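PDB 3HA9: uncharacterized Thioredoxin-like protein from Aeropyrum pernix, which is of unknown function but has a thioredoxin-like fold and may act as a thiol-disulfide oxidoreductase or antioxidant protein. Local coordinates for residues Val53-Leu58 with Gly153-Val158. Sequence-based numbering, arbitrary orientation.
Sequences VYMADL and GELESV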
ATOM      1  N   VAL A  53      -8.642   8.948  -7.856  1.00 11.58           N
ATOM      2  CA  VAL A  53      -9.820   8.443  -8.562  1.00 11.49           C
ATOM      3  C   VAL A  53      -9.398   7.679  -9.825  1.00 12.12           C
ATOM      4  O   VAL A  53      -9.914   6.571 -10.100  1.00 11.72           O
ATOM      5  CB  VAL A  53     -10.836   9.580  -8.878  1.00 11.79           C
ATOM      6  CG1 VAL A  53     -11.997   9.059  -9.721  1.00 10.38           C
ATOM      7  CG2 VAL A  53     -11.364  10.185  -7.559  1.00 11.05           C
ATOM      8  N   TYR A  54      -8.485   8.271 -10.598  1.00 12.55           N
ATOM      9  CA  TYR A  54      -7.961   7.586 -11.781  1.00 13.66           C
ATOM     10  C   TYR A  54      -7.170   6.328 -11.379  1.00 13.30           C
ATOM     11  O   TYR A  54      -7.308   5.272 -12.009  1.00 13.53           O
ATOM     12  CB  TYR A  54      -7.104   8.520 -12.662  1.00 13.38           C
ATOM     13  CG  TYR A  54      -6.417   7.770 -13.778  1.00 16.38           C
ATOM     14  CD1 TYR A  54      -7.161   7.209 -14.819  1.00 16.90           C
ATOM     15  CD2 TYR A  54      -5.028   7.580 -13.780  1.00 17.28           C
ATOM     16  CE1 TYR A  54      -6.543   6.488 -15.837  1.00 19.34           C
ATOM     17  CE2 TYR A  54      -4.405   6.866 -14.797  1.00 19.14           C
ATOM     18  CZ  TYR A  54      -5.169   6.325 -15.825  1.00 19.05           C
ATOM     19  OH  TYR A  54      -4.575   5.611 -16.843  1.00 21.31           O
ATOM     20  N   MET A  55      -6.323   6.431 -10.349  1.00 13.11           N
ATOM     21  CA  MET A  55      -5.601   5.224  -9.898  1.00 13.36           C
ATOM     22  C   MET A  55      -6.567   4.107  -9.495  1.00 12.92           C
ATOM     23  O   MET A  55      -6.324   2.935  -9.777  1.00 13.65           O
ATOM     24  CB  MET A  55      -4.614   5.528  -8.742  1.00 12.74           C
ATOM     25  CG  MET A  55      -3.708   4.330  -8.379  1.00 13.05           C
ATOM     26  SD  MET A  55      -2.738   3.587  -9.739  1.00  8.84           S
ATOM     27  CE  MET A  55      -1.788   4.992 -10.176  1.00 13.38           C
ATOM     28  N   ALA A  56      -7.670   4.463  -8.837  1.00 13.05           N
ATOM     29  CA  ALA A  56      -8.635   3.445  -8.422  1.00 12.34           C
ATOM     30  C   ALA A  56      -9.213   2.744  -9.656  1.00 13.01           C
ATOM     31  O   ALA A  56      -9.366   1.523  -9.677  1.00 12.58           O
ATOM     32  CB  ALA A  56      -9.750   4.063  -7.571  1.00 12.46           C
ATOM     33  N   ASP A  57      -9.471   3.533 -10.691  1.00 13.34           N
ATOM     34  CA  ASP A  57      -9.948   3.003 -11.980  1.00 14.61           C
ATOM     35  C   ASP A  57      -8.992   1.930 -12.529  1.00 15.08           C
ATOM     36  O   ASP A  57      -9.427   0.833 -12.894  1.00 15.11           O
ATOM     37  CB  ASP A  57     -10.175   4.161 -12.958  1.00 14.60           C
ATOM     38  CG  ASP A  57     -10.592   3.694 -14.356  1.00 15.49           C
ATOM     39  OD1 ASP A  57     -11.800   3.763 -14.670  1.00 13.51           O
ATOM     40  OD2 ASP A  57      -9.709   3.275 -15.146  1.00 16.44           O
ATOM     41  N   LEU A  58      -7.692   2.226 -12.511  1.00 15.46           N
ATOM     42  CA  LEU A  58      -6.678   1.284 -12.992  1.00 15.65           C
ATOM     43  C   LEU A  58      -6.600   0.004 -12.184  1.00 15.89           C
ATOM     44  O   LEU A  58      -6.552  -1.083 -12.751  1.00 15.90           O
ATOM     45  CB  LEU A  58      -5.299   1.936 -13.057  1.00 16.05           C
ATOM     46  CG  LEU A  58      -5.137   3.098 -14.021  1.00 17.79           C
ATOM     47  CD1 LEU A  58      -3.648   3.360 -14.243  1.00 17.69           C
ATOM     48  CD2 LEU A  58      -5.830   2.776 -15.355  1.00 18.46           C
ATOM     49  N   GLY A 153       0.351   1.331 -18.408  1.00 18.22           N
ATOM     50  CA  GLY A 153       1.406   0.631 -19.128  1.00 18.95           C
ATOM     51  C   GLY A 153       2.503   0.111 -18.217  1.00 19.88           C
ATOM     52  O   GLY A 153       2.958  -1.029 -18.370  1.00 19.44           O
ATOM     53  N   GLU A 154       2.914   0.945 -17.255  1.00 20.52           N
ATOM     54  CA  GLU A 154       3.955   0.571 -16.294  1.00 21.08           C
ATOM     55  C   GLU A 154       3.485  -0.565 -15.398  1.00 21.23           C
ATOM     56  O   GLU A 154       4.213  -1.542 -15.193  1.00 21.31           O
ATOM     57  CB  GLU A 154       4.380   1.769 -15.444  1.00 21.40           C
ATOM     58  CG  GLU A 154       4.901   2.939 -16.234  1.00 23.56           C
ATOM     59  CD  GLU A 154       5.451   4.029 -15.353  1.00 27.45           C
ATOM     60  OE1 GLU A 154       6.645   3.931 -14.993  1.00 29.77           O
ATOM     61  OE2 GLU A 154       4.707   4.987 -15.030  1.00 26.25           O
ATOM     62  N   LEU A 155       2.259  -0.446 -14.886  1.00 20.83           N
ATOM     63  CA  LEU A 155       1.687  -1.470 -14.017  1.00 20.95           C
ATOM     64  C   LEU A 155       1.562  -2.810 -14.759  1.00 21.26           C
ATOM     65  O   LEU A 155       1.980  -3.846 -14.245  1.00 21.01           O
ATOM     66  CB  LEU A 155       0.320  -1.024 -13.484  1.00 20.60           C
ATOM     67  CG  LEU A 155       0.271   0.203 -12.571  1.00 20.51           C
ATOM     68  CD1 LEU A 155      -1.187   0.655 -12.414  1.00 19.07           C
ATOM     69  CD2 LEU A 155       0.895  -0.078 -11.210  1.00 20.93           C
ATOM     70  N   GLU A 156       1.009  -2.770 -15.974  1.00 21.84           N
ATOM     71  CA  GLU A 156       0.873  -3.963 -16.812  1.00 22.52           C
ATOM     72  C   GLU A 156       2.215  -4.658 -17.030  1.00 22.24           C
ATOM     73  O   GLU A 156       2.326  -5.877 -16.845  1.00 22.50           O
ATOM     74  CB  GLU A 156       0.254  -3.616 -18.177  1.00 22.68           C
ATOM     75  CG  GLU A 156      -1.268  -3.541 -18.174  1.00 25.22           C
ATOM     76  CD  GLU A 156      -1.960  -4.897 -18.360  1.00 27.61           C
ATOM     77  OE1 GLU A 156      -1.344  -5.961 -18.107  1.00 29.02           O
ATOM     78  OE2 GLU A 156      -3.144  -4.897 -18.746  1.00 29.08           O
ATOM     79  N   SER A 157       3.214  -3.873 -17.430  1.00 22.31           N
ATOM     80  CA  SER A 157       4.560  -4.391 -17.673  0.50 22.20           C
ATOM     81  C   SER A 157       5.089  -5.132 -16.449  1.00 22.15           C
ATOM     82  O   SER A 157       5.654  -6.215 -16.568  1.00 22.05           O
ATOM     83  CB  SER A 157       5.517  -3.264 -18.064  0.50 22.15           C
ATOM     84  OG  SER A 157       6.862  -3.717 -18.070  0.50 22.41           O
ATOM     85  N   VAL A 158       4.889  -4.539 -15.270  1.00 21.96           N
ATOM     86  CA  VAL A 158       5.338  -5.142 -14.020  1.00 21.69           C
ATOM     87  C   VAL A 158       4.608  -6.474 -13.736  1.00 22.36           C
ATOM     88  O   VAL A 158       5.252  -7.490 -13.461  1.00 22.09           O
ATOM     89  CB  VAL A 158       5.225  -4.125 -12.832  1.00 21.58           C
ATOM     90  CG1 VAL A 158       5.449  -4.803 -11.507  1.00 20.79           C
ATOM     91  CG2 VAL A 158       6.212  -2.968 -13.019  1.00 21.06           C
TER
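Leu155 of helix 152-161 rests its CD1 methyl against both Met55 and Leu58 of helix 52-65, joining two helices of the thioredoxin-like fold that pack on the same face of the central mixed sheet. The contact across the two segments is entirely apolar, made by the leucine CD1 methyls and the thioether sulfur of Met55. Leu155 CD1 lies 4.1 Å from Leu58 CD1, where the two leucine side chains meet at about a right angle. The same Leu155 CD1 is 4.3 Å from Met55 SD. CB of each leucine points at the other helix, and CG, anti to the carbonyl carbon (chi1 -63° in Leu58, -64° in Leu155), carries CD1 on to the meeting point. The backbones stay well apart, with 8.9 Å between Leu58 CA and Leu155 CA, and only 85 Å² is buried in all. Ile134 and Ile136 of strand 133-138 touch Leu155 from the sheet, while Pro150 contacts both Leu155 and Met55. Glu156 forms a salt bridge with Lys65, the last residue of helix 52-65, and a hydrogen bond with Tyr66 just after it. Met55 also rests on Trp43, close to, but out of contact with, the Cys49-Cys52 disulfide, a CxxC pair at the helix start consistent with a thioredoxin-type redox site. Within helix 52-65, Leu58 CG sits 3.7 Å above the plane of the Tyr54 ring, nearer its margin than its centre.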